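Local coordinates for protein putative type 11 methyltransferase (Sulfolobus solfataricus, PDB 3I9F) that is probably an S-adenosylmethionine-dependent methyltransferase and binds zinc ions in the crystal, at residues V108-W113 with K131-W136. Numbering follows the deposited sequence.
Sequences VIIIDW and KDYMGW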
# COMPACT_ATOMS: atom_id res chain seq x y z
N VAL B 108 2.12 -17.14 -11.41
CA VAL B 108 3.01 -16.10 -11.91
C VAL B 108 2.96 -16.07 -13.43
O VAL B 108 3.10 -17.09 -14.07
CB VAL B 108 4.45 -16.36 -11.44
CG1 VAL B 108 5.44 -15.33 -12.10
CG2 VAL B 108 4.52 -16.32 -9.89
N ILE B 109 2.75 -14.90 -14.00
CA ILE B 109 2.75 -14.73 -15.44
C ILE B 109 4.01 -14.01 -15.88
O ILE B 109 4.21 -12.88 -15.49
CB ILE B 109 1.56 -13.88 -15.94
CG1 ILE B 109 0.23 -14.44 -15.41
CG2 ILE B 109 1.53 -13.88 -17.44
CD1 ILE B 109 -0.86 -13.38 -15.18
N ILE B 110 4.84 -14.66 -16.70
CA ILE B 110 6.00 -14.03 -17.32
C ILE B 110 5.75 -13.71 -18.78
O ILE B 110 5.38 -14.58 -19.55
CB ILE B 110 7.26 -14.96 -17.30
CG1 ILE B 110 7.60 -15.42 -15.87
CG2 ILE B 110 8.46 -14.28 -17.97
CD1 ILE B 110 7.47 -14.38 -14.82
N ILE B 111 5.96 -12.45 -19.15
CA ILE B 111 6.14 -12.05 -20.53
C ILE B 111 7.50 -11.39 -20.65
O ILE B 111 7.84 -10.54 -19.84
CB ILE B 111 5.06 -11.06 -20.98
CG1 ILE B 111 3.67 -11.73 -20.86
CG2 ILE B 111 5.30 -10.63 -22.41
CD1 ILE B 111 2.50 -10.74 -20.93
N ASP B 112 8.29 -11.80 -21.63
CA ASP B 112 9.55 -11.17 -21.90
C ASP B 112 9.96 -11.45 -23.32
O ASP B 112 9.40 -12.33 -23.98
CB ASP B 112 10.66 -11.70 -20.96
CG ASP B 112 11.70 -10.62 -20.61
OD1 ASP B 112 11.69 -9.54 -21.25
OD2 ASP B 112 12.53 -10.84 -19.68
N TRP B 113 10.96 -10.69 -23.76
CA TRP B 113 11.53 -10.74 -25.08
C TRP B 113 12.28 -12.02 -25.37
O TRP B 113 12.93 -12.54 -24.50
CB TRP B 113 12.50 -9.58 -25.24
CG TRP B 113 11.85 -8.25 -25.26
CD1 TRP B 113 11.60 -7.44 -24.20
CD2 TRP B 113 11.36 -7.55 -26.42
NE1 TRP B 113 11.00 -6.27 -24.62
CE2 TRP B 113 10.84 -6.31 -25.97
CE3 TRP B 113 11.36 -7.83 -27.78
CZ2 TRP B 113 10.31 -5.36 -26.85
CZ3 TRP B 113 10.82 -6.88 -28.66
CH2 TRP B 113 10.30 -5.67 -28.19
N LYS B 131 14.42 -20.93 -20.00
CA LYS B 131 15.32 -21.70 -19.16
C LYS B 131 15.92 -20.77 -18.08
O LYS B 131 16.03 -21.16 -16.94
CB LYS B 131 16.37 -22.39 -20.01
CG LYS B 131 17.29 -23.28 -19.20
CD LYS B 131 18.38 -23.93 -20.06
CE LYS B 131 19.20 -24.96 -19.23
NZ LYS B 131 18.39 -25.79 -18.25
N ASP B 132 16.28 -19.54 -18.46
CA ASP B 132 16.80 -18.56 -17.50
C ASP B 132 15.78 -18.22 -16.42
O ASP B 132 16.11 -18.12 -15.25
CB ASP B 132 17.27 -17.28 -18.21
CG ASP B 132 18.45 -17.53 -19.16
OD1 ASP B 132 19.41 -18.24 -18.74
OD2 ASP B 132 18.43 -17.01 -20.31
N TYR B 133 14.52 -18.08 -16.83
CA TYR B 133 13.49 -17.75 -15.91
C TYR B 133 13.37 -18.87 -14.90
O TYR B 133 13.31 -18.60 -13.70
CB TYR B 133 12.16 -17.42 -16.61
CG TYR B 133 12.00 -15.93 -16.88
CD1 TYR B 133 12.33 -15.38 -18.09
CD2 TYR B 133 11.52 -15.07 -15.91
CE1 TYR B 133 12.18 -14.05 -18.34
CE2 TYR B 133 11.37 -13.74 -16.15
CZ TYR B 133 11.72 -13.23 -17.37
OH TYR B 133 11.60 -11.87 -17.60
N MET B 134 13.41 -20.11 -15.33
CA MET B 134 13.17 -21.21 -14.39
C MET B 134 14.34 -21.49 -13.41
O MET B 134 14.15 -22.12 -12.38
CB MET B 134 12.68 -22.47 -15.13
CG MET B 134 11.45 -22.19 -16.06
SD MET B 134 10.10 -21.17 -15.37
CE MET B 134 9.65 -22.33 -14.08
N GLY B 135 15.54 -21.00 -13.72
CA GLY B 135 16.61 -20.94 -12.75
C GLY B 135 16.25 -20.05 -11.57
O GLY B 135 16.52 -20.41 -10.45
N TRP B 136 15.60 -18.92 -11.81
CA TRP B 136 15.15 -18.03 -10.72
C TRP B 136 13.86 -18.49 -10.03
O TRP B 136 13.69 -18.43 -8.79
CB TRP B 136 14.92 -16.62 -11.25
CG TRP B 136 16.14 -16.02 -11.71
CD1 TRP B 136 16.57 -15.91 -13.00
CD2 TRP B 136 17.15 -15.45 -10.91
NE1 TRP B 136 17.79 -15.32 -13.04
CE2 TRP B 136 18.17 -15.03 -11.76
CE3 TRP B 136 17.30 -15.29 -9.53
CZ2 TRP B 136 19.34 -14.40 -11.29
CZ3 TRP B 136 18.45 -14.67 -9.07
CH2 TRP B 136 19.47 -14.25 -9.95
O HOH W 1 9.60 -10.28 -17.13
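Tyr133 of helix 130-136 reaches across to Ile110 and Asp112 on strand 106-113 and makes every side-chain contact between the two segments. Its CB leaves the helix toward the strand. From CG outward the ring lies with one face against Ile110. The methyl CG2 of Ile110 sits over the middle of that face, 3.5 Å from the centroid of the Tyr133 ring and 15° off its normal, a CH-pi contact. With chi1 at -56° Ile110 turns CG2 anti to its backbone N, over the ring, and CG1 beside that N. Ile110 CG1 is 3.9 Å from Tyr133 CD2. Further along, Tyr133 CE2 and CZ both come close to the same CG2 methyl. Beyond CE1 and CZ lies the carboxylate of Asp112.

The strand belongs to the Rossmann-like sheet of the methyltransferase fold, between strands 76-82 and 152-159. The helix packs on one face of that sheet, in the connection that leads from strand 106-113 to the closing antiparallel pair. Phe153 of strand 152-159 also touches the Tyr133 side chain.

At the tip, Tyr133 OH donates to Asp112 OD2 at 2.5 Å. OD2 lies near the ring plane, but OH meets it from above the carboxylate plane. The two planes stand 72° apart. OD2 has a second partner in His86 ND1. The other oxygen of Asp112, OD1, accepts from Trp113 N at 2.9 Å, so both carboxylate oxygens are held. A water donates to Tyr133 OH at 2.6 Å and to Ile111 O at 3.2 Å, a second link from the hydroxyl to the strand. With a phenylalanine here, the buried Asp112 would probably lose one of its OD2 partners and the water its link to the helix.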